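Local coordinates for protein methylmalonyl-CoA carboxyltransferase 5S subunit (Propionibacterium freudenreichii subsp. shermanii, PDB 1RQB) that transfers a carboxyl group from the biotin of the 1.3S subunit to pyruvate, forming oxaloacetate, in a homodimer that binds one cobalt ion per subunit, at residues A199-Q204 with L225-T230; G26-V31 with V246-T251; H36-A41 with P260-T265; H172-Y177 with Y207-A212; S229-T234 with T311-S316. All blocks are in the same frame, centred on the assembly; numbering follows the deposited sequence.

Contact 1: A199-Q204 with L225-T230. With CO (cobalt (II) ion), chain B.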
# COMPACT_ATOMS: atom_id res chain seq x y z
N ALA A 199 4.15 -0.82 -12.73
CA ALA A 199 2.83 -0.94 -12.09
C ALA A 199 1.75 -0.25 -12.92
O ALA A 199 0.84 0.38 -12.39
CB ALA A 199 2.86 -0.33 -10.67
N LEU A 200 1.84 -0.41 -14.24
CA LEU A 200 0.89 0.24 -15.15
C LEU A 200 -0.33 -0.63 -15.42
O LEU A 200 -1.32 -0.16 -15.98
CB LEU A 200 1.57 0.50 -16.49
CG LEU A 200 2.54 1.68 -16.56
CD1 LEU A 200 3.33 1.59 -17.86
CD2 LEU A 200 1.75 2.96 -16.48
N LEU A 201 -0.27 -1.90 -15.02
CA LEU A 201 -1.37 -2.83 -15.32
C LEU A 201 -2.58 -2.59 -14.41
O LEU A 201 -2.54 -2.85 -13.21
CB LEU A 201 -0.89 -4.28 -15.17
CG LEU A 201 -1.92 -5.35 -15.58
CD1 LEU A 201 -2.17 -5.30 -17.09
CD2 LEU A 201 -1.38 -6.73 -15.18
N LYS A 202 -3.65 -2.08 -15.00
CA LYS A 202 -4.89 -1.82 -14.25
C LYS A 202 -5.72 -3.11 -14.22
O LYS A 202 -5.46 -4.04 -14.98
CB LYS A 202 -5.68 -0.66 -14.87
CG LYS A 202 -4.98 0.70 -14.70
CD LYS A 202 -5.84 1.82 -15.26
CE LYS A 202 -5.24 3.19 -14.99
NZ LYS A 202 -6.24 4.27 -15.26
N PRO A 203 -6.73 -3.17 -13.34
CA PRO A 203 -7.59 -4.34 -13.20
C PRO A 203 -8.28 -4.90 -14.45
O PRO A 203 -8.21 -6.10 -14.70
CB PRO A 203 -8.61 -3.89 -12.16
CG PRO A 203 -7.81 -2.96 -11.30
CD PRO A 203 -7.06 -2.15 -12.33
N GLN A 204 -8.93 -4.05 -15.24
CA GLN A 204 -9.65 -4.59 -16.40
C GLN A 204 -8.67 -5.15 -17.44
O GLN A 204 -8.90 -6.21 -18.01
CB GLN A 204 -10.56 -3.54 -17.04
CG GLN A 204 -11.53 -4.17 -18.04
CD GLN A 204 -12.47 -5.14 -17.34
OE1 GLN A 204 -13.17 -4.77 -16.40
NE2 GLN A 204 -12.48 -6.40 -17.80
N LEU A 225 2.08 -13.67 -13.01
CA LEU A 225 1.97 -12.21 -13.10
C LEU A 225 2.92 -11.55 -12.10
O LEU A 225 2.94 -11.90 -10.92
CB LEU A 225 0.52 -11.77 -12.83
CG LEU A 225 0.23 -10.27 -12.79
CD1 LEU A 225 0.54 -9.65 -14.15
CD2 LEU A 225 -1.23 -10.05 -12.40
N HIS A 226 3.72 -10.61 -12.60
CA HIS A 226 4.70 -9.86 -11.80
C HIS A 226 4.34 -8.37 -11.86
O HIS A 226 4.58 -7.70 -12.86
CB HIS A 226 6.11 -10.06 -12.38
CG HIS A 226 7.19 -9.34 -11.63
ND1 HIS A 226 7.78 -9.84 -10.49
CD2 HIS A 226 7.77 -8.13 -11.85
CE1 HIS A 226 8.68 -8.98 -10.04
NE2 HIS A 226 8.69 -7.93 -10.85
N CYS A 227 3.75 -7.86 -10.78
CA CYS A 227 3.37 -6.44 -10.75
C CYS A 227 4.02 -5.75 -9.55
O CYS A 227 4.04 -6.29 -8.45
CB CYS A 227 1.86 -6.27 -10.54
SG CYS A 227 0.78 -6.56 -11.93
N HIS A 228 4.54 -4.54 -9.80
CA HIS A 228 5.06 -3.70 -8.71
C HIS A 228 3.86 -2.94 -8.16
O HIS A 228 2.78 -2.97 -8.76
CB HIS A 228 6.14 -2.76 -9.25
CG HIS A 228 7.46 -3.44 -9.48
ND1 HIS A 228 8.60 -3.10 -8.79
CD2 HIS A 228 7.79 -4.50 -10.26
CE1 HIS A 228 9.58 -3.92 -9.13
NE2 HIS A 228 9.11 -4.78 -10.02
N SER A 229 4.01 -2.24 -7.03
CA SER A 229 2.87 -1.57 -6.40
C SER A 229 3.02 -0.04 -6.44
O SER A 229 2.31 0.67 -5.73
CB SER A 229 2.76 -2.02 -4.94
OG SER A 229 4.04 -1.87 -4.30
N THR A 230 3.91 0.44 -7.29
CA THR A 230 4.26 1.86 -7.41
C THR A 230 3.06 2.81 -7.56
O THR A 230 3.06 3.90 -6.99
CB THR A 230 5.21 2.06 -8.59
OG1 THR A 230 6.17 0.98 -8.58
CG2 THR A 230 5.95 3.40 -8.46
CO CO B . 10.23 -6.39 -10.87
O HOH W 1 12.04 -5.03 -10.89
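With CG anti to the backbone N in both residues (chi1 -175° in L201 and 176° in L225), the two leucines reach out toward each other and meet tip to tip, L201 CD2 lying 3.6 Å from L225 CD1. C227 SG, turned beside its own backbone N (chi1 -77°), lies 3.9 Å from the same methyl, L201 CD2. L225 and C227 thus both face L201, while H226 between them is directed at the metal.

Further along, A199 sits in a left-handed backbone conformation and presses CB against the chain of the other segment. CB is 3.3 Å from H228 O and 3.6 Å from T230 N, a contact with backbone polar atoms and not a bond. The oxygen of A199 is engaged elsewhere, accepting from T231 OG1, and L201 O takes the hydroxyl of S237. K202, at the N-cap of helix 203-217, forms salt bridges with E270 and E273 of the second subunit.

The opposite flank of 225-230 carries the site itself. H226 NE2 binds cobalt at 2.2 Å and H228 NE2 at 2.1 Å, with water 1 at 2.3 Å from the cobalt atom. The outer nitrogen of H228, ND1, is held by P260 O, which fixes the turn of that ring. D34 and K195, the latter partly modified to N6-carboxylysine, also bind the cobalt. A His-X-His pair just beyond the C-terminal end of a barrel strand is the metal-binding signature of the DRE-TIM family to which this subunit belongs.

Contact 2: G26-V31 with V246-T251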
# COMPACT_ATOMS: atom_id res chain seq x y z
N GLY A 26 -0.69 -20.16 -7.17
CA GLY A 26 0.68 -20.24 -6.69
C GLY A 26 1.24 -18.85 -6.39
O GLY A 26 0.82 -17.86 -6.98
N ILE A 27 2.20 -18.79 -5.48
CA ILE A 27 2.82 -17.51 -5.10
C ILE A 27 4.34 -17.60 -5.23
O ILE A 27 4.95 -18.56 -4.76
CB ILE A 27 2.55 -17.15 -3.63
CG1 ILE A 27 1.04 -16.96 -3.40
CG2 ILE A 27 3.37 -15.91 -3.24
CD1 ILE A 27 0.45 -15.77 -4.10
N THR A 28 4.93 -16.61 -5.89
CA THR A 28 6.39 -16.52 -6.01
C THR A 28 6.85 -15.40 -5.07
O THR A 28 6.34 -14.29 -5.13
CB THR A 28 6.83 -16.21 -7.46
OG1 THR A 28 6.75 -17.41 -8.23
CG2 THR A 28 8.29 -15.69 -7.50
N GLU A 29 7.80 -15.72 -4.18
CA GLU A 29 8.32 -14.74 -3.21
C GLU A 29 9.50 -13.98 -3.82
O GLU A 29 10.40 -14.58 -4.40
CB GLU A 29 8.75 -15.46 -1.92
CG GLU A 29 9.32 -14.55 -0.83
CD GLU A 29 8.36 -13.43 -0.40
OE1 GLU A 29 7.20 -13.70 -0.00
OE2 GLU A 29 8.80 -12.27 -0.46
N LEU A 30 9.51 -12.66 -3.64
CA LEU A 30 10.52 -11.80 -4.26
C LEU A 30 11.46 -11.14 -3.24
O LEU A 30 12.33 -10.36 -3.63
CB LEU A 30 9.82 -10.68 -5.03
CG LEU A 30 8.82 -11.09 -6.10
CD1 LEU A 30 8.00 -9.86 -6.54
CD2 LEU A 30 9.58 -11.66 -7.30
N VAL A 31 11.31 -11.44 -1.96
CA VAL A 31 12.11 -10.74 -0.94
C VAL A 31 13.62 -10.87 -1.14
O VAL A 31 14.36 -9.94 -0.81
CB VAL A 31 11.75 -11.21 0.52
CG1 VAL A 31 12.19 -12.66 0.74
CG2 VAL A 31 12.43 -10.28 1.55
N VAL A 246 -5.11 -16.65 -13.80
CA VAL A 246 -3.64 -16.65 -13.67
C VAL A 246 -3.21 -17.77 -12.72
O VAL A 246 -3.85 -18.04 -11.71
CB VAL A 246 -3.12 -15.27 -13.21
CG1 VAL A 246 -3.29 -15.08 -11.68
CG2 VAL A 246 -1.66 -15.12 -13.62
N ASP A 247 -2.09 -18.40 -13.05
CA ASP A 247 -1.59 -19.56 -12.29
C ASP A 247 -0.76 -19.17 -11.07
O ASP A 247 -0.87 -19.81 -10.03
CB ASP A 247 -0.76 -20.44 -13.22
CG ASP A 247 -1.55 -20.91 -14.42
OD1 ASP A 247 -2.20 -21.97 -14.32
OD2 ASP A 247 -1.57 -20.20 -15.45
N VAL A 248 0.08 -18.14 -11.20
CA VAL A 248 0.98 -17.74 -10.11
C VAL A 248 1.10 -16.21 -10.07
O VAL A 248 1.13 -15.57 -11.12
CB VAL A 248 2.44 -18.28 -10.36
CG1 VAL A 248 3.40 -17.80 -9.24
CG2 VAL A 248 2.44 -19.81 -10.49
N VAL A 249 1.18 -15.62 -8.88
CA VAL A 249 1.39 -14.17 -8.78
C VAL A 249 2.62 -13.92 -7.90
O VAL A 249 2.88 -14.69 -6.98
CB VAL A 249 0.14 -13.42 -8.23
CG1 VAL A 249 -1.05 -13.58 -9.22
CG2 VAL A 249 -0.25 -13.96 -6.87
N ASP A 250 3.40 -12.88 -8.22
CA ASP A 250 4.62 -12.54 -7.46
C ASP A 250 4.29 -11.52 -6.37
O ASP A 250 3.59 -10.54 -6.62
CB ASP A 250 5.70 -11.93 -8.36
CG ASP A 250 6.16 -12.86 -9.46
OD1 ASP A 250 5.62 -13.98 -9.58
OD2 ASP A 250 7.08 -12.45 -10.21
N THR A 251 4.83 -11.74 -5.17
CA THR A 251 4.60 -10.82 -4.04
C THR A 251 5.86 -10.76 -3.18
O THR A 251 6.79 -11.55 -3.35
CB THR A 251 3.41 -11.31 -3.15
OG1 THR A 251 3.75 -12.58 -2.58
CG2 THR A 251 2.13 -11.46 -3.98
O HOH W 2 6.86 -16.47 -10.74
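G26-E29 and V248-T251 pair as parallel neighbours, the first and eighth strands whose union closes the TIM barrel; their short axes run 30° apart. Five backbone bonds join the segments. G26 N donates to D247 O at 2.9 Å, V249 N to G26 O, T28 N to V249 O, T251 N to T28 O, and L30 N to T251 O. I27 and E29 bond backbone to backbone on the other flank, to W62, S63 and E65, as an inner strand requires.

T28 and D250 point side by side into the barrel. Water 2 links them, 2.7 Å from T28 OG1 and 3.0 Å from D250 OD1. T28 OG1 also bonds S63 OG, and D250 OD2 takes both R135 and the ND1 of the cobalt ligand H226, making D250 a second-shell group that orients that ring. E29, bent at chi2, brings OE2 back to cap V31 N (3.0 Å) through its anti lone pair, and I253 N donates to the same oxygen. E29 OE1 and T251 OG1 both bond T265 OG1.

On the outward face, I27 and T251 pack on V268 of helix 265-271; V249 shares that face. I27 turns CG1 beside its backbone N (chi1 -63°), and CD1 pushes tightly against V249 CG2 at 3.4 Å.

Contact 3: H36-A41 with P260-T265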
# COMPACT_ATOMS: atom_id res chain seq x y z
N HIS A 36 14.44 -6.11 -2.45
CA HIS A 36 15.48 -5.18 -1.99
C HIS A 36 16.09 -4.43 -3.17
O HIS A 36 16.63 -3.33 -3.01
CB HIS A 36 16.53 -5.89 -1.13
CG HIS A 36 17.33 -6.91 -1.86
ND1 HIS A 36 18.47 -6.60 -2.57
CD2 HIS A 36 17.17 -8.25 -1.97
CE1 HIS A 36 18.98 -7.71 -3.08
NE2 HIS A 36 18.21 -8.72 -2.73
N GLN A 37 16.00 -5.00 -4.37
CA GLN A 37 16.50 -4.27 -5.54
C GLN A 37 15.65 -3.01 -5.73
O GLN A 37 16.15 -1.93 -6.01
CB GLN A 37 16.39 -5.11 -6.82
CG GLN A 37 16.83 -4.35 -8.09
CD GLN A 37 16.89 -5.22 -9.34
OE1 GLN A 37 17.37 -6.35 -9.30
NE2 GLN A 37 16.40 -4.68 -10.45
N SER A 38 14.35 -3.17 -5.54
CA SER A 38 13.38 -2.09 -5.77
C SER A 38 13.27 -1.14 -4.57
O SER A 38 13.02 0.05 -4.75
CB SER A 38 11.99 -2.69 -6.04
OG SER A 38 12.04 -3.56 -7.16
N LEU A 39 13.49 -1.63 -3.36
CA LEU A 39 13.29 -0.77 -2.19
C LEU A 39 14.59 -0.24 -1.58
O LEU A 39 14.57 0.81 -0.93
CB LEU A 39 12.50 -1.53 -1.12
CG LEU A 39 11.04 -1.81 -1.50
CD1 LEU A 39 10.43 -2.78 -0.51
CD2 LEU A 39 10.27 -0.50 -1.54
N MSE A 40 15.71 -0.93 -1.75
CA MSE A 40 16.93 -0.45 -1.09
C MSE A 40 18.18 -0.60 -1.96
O MSE A 40 19.25 -0.99 -1.49
CB MSE A 40 17.08 -1.12 0.28
CG MSE A 40 16.97 -2.61 0.31
SE MSE A 40 16.07 -3.19 1.96
CE MSE A 40 14.25 -2.95 1.44
N ALA A 41 18.01 -0.27 -3.23
CA ALA A 41 19.08 -0.23 -4.24
C ALA A 41 19.89 -1.53 -4.31
O ALA A 41 21.10 -1.49 -4.53
CB ALA A 41 20.01 0.96 -3.93
N PRO A 260 7.69 1.37 -4.52
CA PRO A 260 8.28 0.93 -5.79
C PRO A 260 8.50 -0.59 -5.77
O PRO A 260 8.98 -1.17 -6.75
CB PRO A 260 9.61 1.67 -5.86
CG PRO A 260 9.52 2.73 -4.82
CD PRO A 260 8.66 2.17 -3.74
N GLY A 261 8.17 -1.19 -4.64
CA GLY A 261 8.29 -2.62 -4.47
C GLY A 261 7.06 -3.36 -4.98
O GLY A 261 6.53 -3.03 -6.04
N HIS A 262 6.55 -4.30 -4.18
CA HIS A 262 5.45 -5.16 -4.62
C HIS A 262 4.34 -5.27 -3.57
O HIS A 262 4.48 -4.79 -2.44
CB HIS A 262 6.02 -6.55 -4.91
CG HIS A 262 7.30 -6.51 -5.68
ND1 HIS A 262 8.53 -6.28 -5.08
CD2 HIS A 262 7.55 -6.59 -7.01
CE1 HIS A 262 9.47 -6.24 -6.00
NE2 HIS A 262 8.91 -6.42 -7.18
N ASN A 263 3.24 -5.90 -3.98
CA ASN A 263 2.10 -6.14 -3.08
C ASN A 263 2.55 -7.19 -2.07
O ASN A 263 3.34 -8.07 -2.40
CB ASN A 263 0.89 -6.56 -3.91
CG ASN A 263 0.47 -5.49 -4.90
OD1 ASN A 263 0.08 -4.39 -4.51
ND2 ASN A 263 0.61 -5.78 -6.20
N PRO A 264 2.07 -7.09 -0.81
CA PRO A 264 2.41 -7.99 0.29
C PRO A 264 1.92 -9.43 0.18
O PRO A 264 0.74 -9.69 -0.06
CB PRO A 264 1.84 -7.27 1.53
CG PRO A 264 1.38 -5.91 1.02
CD PRO A 264 1.01 -6.16 -0.40
N THR A 265 2.84 -10.36 0.38
CA THR A 265 2.54 -11.80 0.30
C THR A 265 1.37 -12.17 1.21
O THR A 265 0.40 -12.79 0.77
CB THR A 265 3.79 -12.63 0.72
OG1 THR A 265 4.85 -12.36 -0.20
CG2 THR A 265 3.46 -14.13 0.75
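S38 presents its CB to the bend at P260 and G261, standing 3.4 Å from P260 O and 4.0 Å from G261 CA. Its hydroxyl is turned beside its own backbone N (chi1 -58°), where it bonds D34 O one turn back in the helix. From that position S38 OG also comes near the H262 ring, 3.9 Å from CE1 and oblique to the ring, a packing contact without a bond.

P260 touches both S38 and L39. Its CB is 3.9 Å from S38 O, and its CD is 3.8 Å from L39 CD2, the two side chains of L39 and P260 crossing at about a right angle. L39 does not start out facing the loop; the reach comes from the end of the chain, where CD2 meets P260 and, again at 3.8 Å, G261 N. L39 CG lies 4.1 Å from G261 CA.

The two partners are the short helix 31-39, following the first strand of the TIM barrel, and the loop leaving the last strand; they meet at the C-terminal mouth where the active site opens. R33 to Q37 of this helix bind substrate, and D34 is a cobalt ligand. H262, whose side chain comes within about 4 Å of the cobalt at the nearest atoms, bonds D34 OD1 through NE2 and meets the rings of the metal ligands H226 and H228 with planes inclined by about 60° and 50°.

Contact 4: H172-Y177 with Y207-A212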
# COMPACT_ATOMS: atom_id res chain seq x y z
N HIS A 172 0.33 -0.67 -28.17
CA HIS A 172 0.20 -1.91 -27.38
C HIS A 172 -1.28 -2.21 -27.15
O HIS A 172 -2.03 -1.35 -26.69
CB HIS A 172 0.98 -1.78 -26.07
CG HIS A 172 2.46 -1.83 -26.27
ND1 HIS A 172 3.20 -0.72 -26.60
CD2 HIS A 172 3.32 -2.88 -26.29
CE1 HIS A 172 4.45 -1.07 -26.84
NE2 HIS A 172 4.55 -2.38 -26.65
N THR A 173 -1.67 -3.44 -27.48
CA THR A 173 -3.08 -3.86 -27.36
C THR A 173 -3.15 -5.30 -26.86
O THR A 173 -2.16 -6.03 -26.86
CB THR A 173 -3.75 -3.83 -28.74
OG1 THR A 173 -3.11 -4.79 -29.60
CG2 THR A 173 -3.63 -2.45 -29.38
N VAL A 174 -4.34 -5.72 -26.45
CA VAL A 174 -4.53 -7.10 -25.98
C VAL A 174 -4.11 -8.06 -27.09
O VAL A 174 -3.39 -9.03 -26.85
CB VAL A 174 -6.00 -7.37 -25.61
CG1 VAL A 174 -6.22 -8.86 -25.37
CG2 VAL A 174 -6.37 -6.58 -24.37
N GLU A 175 -4.55 -7.79 -28.32
CA GLU A 175 -4.20 -8.67 -29.44
C GLU A 175 -2.68 -8.72 -29.62
O GLU A 175 -2.12 -9.76 -29.98
CB GLU A 175 -4.87 -8.17 -30.74
CG GLU A 175 -4.56 -9.03 -31.97
CD GLU A 175 -5.35 -8.60 -33.19
OE1 GLU A 175 -5.25 -7.42 -33.59
OE2 GLU A 175 -6.08 -9.45 -33.76
N GLY A 176 -2.01 -7.60 -29.37
CA GLY A 176 -0.57 -7.58 -29.50
C GLY A 176 0.09 -8.48 -28.47
O GLY A 176 1.08 -9.16 -28.77
N TYR A 177 -0.43 -8.48 -27.25
CA TYR A 177 0.15 -9.31 -26.18
C TYR A 177 -0.14 -10.79 -26.44
O TYR A 177 0.71 -11.65 -26.21
CB TYR A 177 -0.41 -8.88 -24.81
CG TYR A 177 0.11 -7.52 -24.39
CD1 TYR A 177 -0.76 -6.49 -24.03
CD2 TYR A 177 1.48 -7.25 -24.35
CE1 TYR A 177 -0.28 -5.22 -23.65
CE2 TYR A 177 1.97 -6.00 -23.97
CZ TYR A 177 1.09 -5.00 -23.62
OH TYR A 177 1.58 -3.79 -23.23
N TYR A 207 -7.39 -8.58 -16.36
CA TYR A 207 -8.40 -9.61 -16.63
C TYR A 207 -8.47 -9.93 -18.13
O TYR A 207 -8.38 -11.09 -18.53
CB TYR A 207 -9.78 -9.12 -16.15
CG TYR A 207 -10.90 -10.10 -16.40
CD1 TYR A 207 -11.28 -11.03 -15.43
CD2 TYR A 207 -11.58 -10.11 -17.62
CE1 TYR A 207 -12.31 -11.95 -15.68
CE2 TYR A 207 -12.61 -11.02 -17.87
CZ TYR A 207 -12.97 -11.93 -16.90
OH TYR A 207 -13.98 -12.83 -17.15
N ASP A 208 -8.60 -8.90 -18.96
CA ASP A 208 -8.74 -9.06 -20.42
C ASP A 208 -7.54 -9.76 -21.06
O ASP A 208 -7.71 -10.64 -21.91
CB ASP A 208 -8.95 -7.71 -21.10
CG ASP A 208 -10.27 -7.06 -20.74
OD1 ASP A 208 -11.10 -7.70 -20.07
OD2 ASP A 208 -10.49 -5.89 -21.13
N ILE A 209 -6.33 -9.39 -20.68
CA ILE A 209 -5.14 -10.00 -21.29
C ILE A 209 -4.98 -11.45 -20.84
O ILE A 209 -4.76 -12.34 -21.66
CB ILE A 209 -3.85 -9.18 -20.95
CG1 ILE A 209 -3.90 -7.83 -21.67
CG2 ILE A 209 -2.60 -9.94 -21.40
CD1 ILE A 209 -2.89 -6.80 -21.13
N ILE A 210 -5.09 -11.70 -19.54
CA ILE A 210 -4.94 -13.08 -19.03
C ILE A 210 -6.01 -13.98 -19.64
O ILE A 210 -5.74 -15.10 -20.06
CB ILE A 210 -5.07 -13.14 -17.49
CG1 ILE A 210 -3.94 -12.35 -16.82
CG2 ILE A 210 -5.05 -14.59 -17.03
CD1 ILE A 210 -2.59 -12.89 -17.12
N LYS A 211 -7.23 -13.47 -19.71
CA LYS A 211 -8.35 -14.24 -20.28
C LYS A 211 -8.10 -14.51 -21.77
O LYS A 211 -8.33 -15.62 -22.25
CB LYS A 211 -9.65 -13.46 -20.08
CG LYS A 211 -10.91 -14.24 -20.40
CD LYS A 211 -11.01 -15.46 -19.48
CE LYS A 211 -12.31 -16.23 -19.69
NZ LYS A 211 -13.48 -15.42 -19.24
N ALA A 212 -7.63 -13.51 -22.51
CA ALA A 212 -7.41 -13.68 -23.95
C ALA A 212 -6.31 -14.71 -24.23
O ALA A 212 -6.40 -15.48 -25.18
CB ALA A 212 -7.08 -12.34 -24.62
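D208 and V174 touch lightly between helices 203-217 and 174-186, neighbouring members of the helical layer that wraps the TIM barrel and joined in the chain through strand 191-193. The helix that supplies V174 and Y177 starts just here: T173 is its N-cap, OG1 accepting from G176 N at 3.0 Å, and V174 stands in the first turn with its methyls toward the other helix. At D208 the approach is slight, its CB 4.3 Å from V174 CG2. The carboxylate takes no part in it, since D208 OD1 accepts from Q204 NE2 one turn earlier in the same helix.

I209 follows and carries the centre of the contact. Its CG1 is anti to the carbonyl carbon (chi1 -69°), and the extended chain puts its end between V174 and Y177. I209 CG1 lies 3.9 Å from V174 CG2. At the end of the chain, I209 CD1 meets the tyrosine ring at 3.6 Å from Y177 CD1 and 4.0 Å from Y177 CE1, oblique to the ring plane. Y177 is fixed at its far end by a bond from OH to T167 O, and its ring also meets that of Y166 at about 35°; Y166 also touches I209.

One turn on from D208 comes A212, whose CB meets V174. V174 CG1, anti to its backbone N (chi1 170°), rests on A212 CB at 3.7 Å.

Contact 5: S229-T234 with T311-S316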
# COMPACT_ATOMS: atom_id res chain seq x y z
N SER A 229 4.01 -2.24 -7.03
CA SER A 229 2.87 -1.57 -6.40
C SER A 229 3.02 -0.04 -6.44
O SER A 229 2.31 0.67 -5.73
CB SER A 229 2.76 -2.02 -4.94
OG SER A 229 4.04 -1.87 -4.30
N THR A 230 3.91 0.44 -7.29
CA THR A 230 4.26 1.86 -7.41
C THR A 230 3.06 2.81 -7.56
O THR A 230 3.06 3.90 -6.99
CB THR A 230 5.21 2.06 -8.59
OG1 THR A 230 6.17 0.98 -8.58
CG2 THR A 230 5.95 3.40 -8.46
N THR A 231 2.05 2.42 -8.34
CA THR A 231 0.88 3.28 -8.58
C THR A 231 -0.26 2.97 -7.61
O THR A 231 -1.29 3.65 -7.63
CB THR A 231 0.32 3.05 -9.97
OG1 THR A 231 0.01 1.65 -10.10
CG2 THR A 231 1.33 3.48 -11.02
N GLY A 232 -0.11 1.92 -6.82
CA GLY A 232 -1.15 1.56 -5.86
C GLY A 232 -2.40 0.87 -6.40
O GLY A 232 -3.34 0.68 -5.64
N VAL A 233 -2.43 0.46 -7.67
CA VAL A 233 -3.65 -0.15 -8.22
C VAL A 233 -3.49 -1.65 -8.48
O VAL A 233 -4.48 -2.34 -8.72
CB VAL A 233 -4.06 0.48 -9.61
CG1 VAL A 233 -3.96 2.02 -9.58
CG2 VAL A 233 -3.14 -0.05 -10.73
N THR A 234 -2.28 -2.17 -8.40
CA THR A 234 -2.05 -3.55 -8.86
C THR A 234 -2.51 -4.66 -7.91
O THR A 234 -2.60 -5.81 -8.34
CB THR A 234 -0.58 -3.77 -9.26
OG1 THR A 234 0.25 -3.57 -8.12
CG2 THR A 234 -0.19 -2.80 -10.38
N THR A 311 0.82 7.98 -9.10
CA THR A 311 -0.04 7.60 -10.23
C THR A 311 0.17 8.54 -11.41
O THR A 311 -0.53 8.44 -12.42
CB THR A 311 -1.54 7.71 -9.88
OG1 THR A 311 -1.82 9.06 -9.49
CG2 THR A 311 -1.95 6.75 -8.74
N SER A 312 1.14 9.45 -11.33
CA SER A 312 1.31 10.44 -12.41
C SER A 312 1.67 9.77 -13.74
O SER A 312 1.37 10.30 -14.80
CB SER A 312 2.39 11.46 -12.02
OG SER A 312 3.64 10.83 -11.81
N ILE A 313 2.27 8.59 -13.68
CA ILE A 313 2.69 7.88 -14.90
C ILE A 313 1.49 7.59 -15.81
O ILE A 313 1.65 7.51 -17.03
CB ILE A 313 3.40 6.56 -14.55
CG1 ILE A 313 4.00 5.95 -15.82
CG2 ILE A 313 2.40 5.59 -13.90
CD1 ILE A 313 4.78 4.64 -15.58
N PHE A 314 0.29 7.45 -15.25
CA PHE A 314 -0.88 7.14 -16.09
C PHE A 314 -1.18 8.29 -17.06
O PHE A 314 -1.85 8.10 -18.07
CB PHE A 314 -2.10 6.86 -15.22
CG PHE A 314 -2.03 5.52 -14.52
CD1 PHE A 314 -2.20 5.42 -13.15
CD2 PHE A 314 -1.79 4.36 -15.26
CE1 PHE A 314 -2.13 4.18 -12.50
CE2 PHE A 314 -1.72 3.11 -14.63
CZ PHE A 314 -1.89 3.02 -13.25
N LYS A 315 -0.66 9.47 -16.75
CA LYS A 315 -0.88 10.63 -17.62
C LYS A 315 0.39 10.96 -18.43
O LYS A 315 0.31 11.20 -19.63
CB LYS A 315 -1.24 11.86 -16.78
CG LYS A 315 -1.34 13.15 -17.60
CD LYS A 315 -1.58 14.36 -16.72
CE LYS A 315 -1.62 15.64 -17.55
NZ LYS A 315 -1.65 16.86 -16.70
N SER A 316 1.54 10.92 -17.77
CA SER A 316 2.82 11.32 -18.37
C SER A 316 3.61 10.19 -19.03
O SER A 316 4.55 10.47 -19.77
CB SER A 316 3.72 11.92 -17.30
OG SER A 316 4.21 10.88 -16.47
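T231 and F314 join a loop of the TIM barrel to helix 313-316: a type I turn from S229 to G232, beyond the seventh strand, faces segment 311-316.

Apolar packing carries the contact. F314 CE1 lies 3.7 Å from T231 CB, the two side chains crossing at about a right angle, and 4.1 Å from V233 CG1, the V233 and F314 side chains coming from opposite directions. Both T231 and V233 reach the ring obliquely. With T231 OG1 at chi1 56°, CG2 is anti to the carbonyl carbon and meets I313 CG2 at 3.7 Å. T311 CG2 sits 3.4 Å from T231 O.

Hydrogen bonds hold each partner in shape without joining these two segments side chain to side chain. G232 N closes the turn on S229 O at 2.9 Å, and F314 N bonds T311 O at 3.1 Å. T231 OG1 is bonded to A199 O, while the backbones of T230 and D310 are bonded just beside the contact.

Charge and the dimer come in last: K202 makes a cation-pi contact with the F314 ring, which also packs on E270 of the second subunit, and T231 O is bonded to S267 OG of that subunit.

How the contacts relate
Contacts 1, 2 and 3 gather round the cobalt site, their centres 13 to 14 Å apart. Contact 2 closes the barrel between its first and last strands. Contacts 1 and 3 lie in segments at the C-terminal ends of strands 191-193, 223-225 and 248-251, with helix 31-39 brought in from the first. Contact 5 shares S229 and T230 with contact 1, about 9 Å away between centres, and carries the loop outward to 311-316 and the dimer interface. Contact 4 shares helix 203-217 with contact 1 but lies away from the cobalt site, about 26 Å from contact 3 between centres. Contacts 1 and 4 alternate along the chain between 26-31 and 246-251; contact 5 ends last.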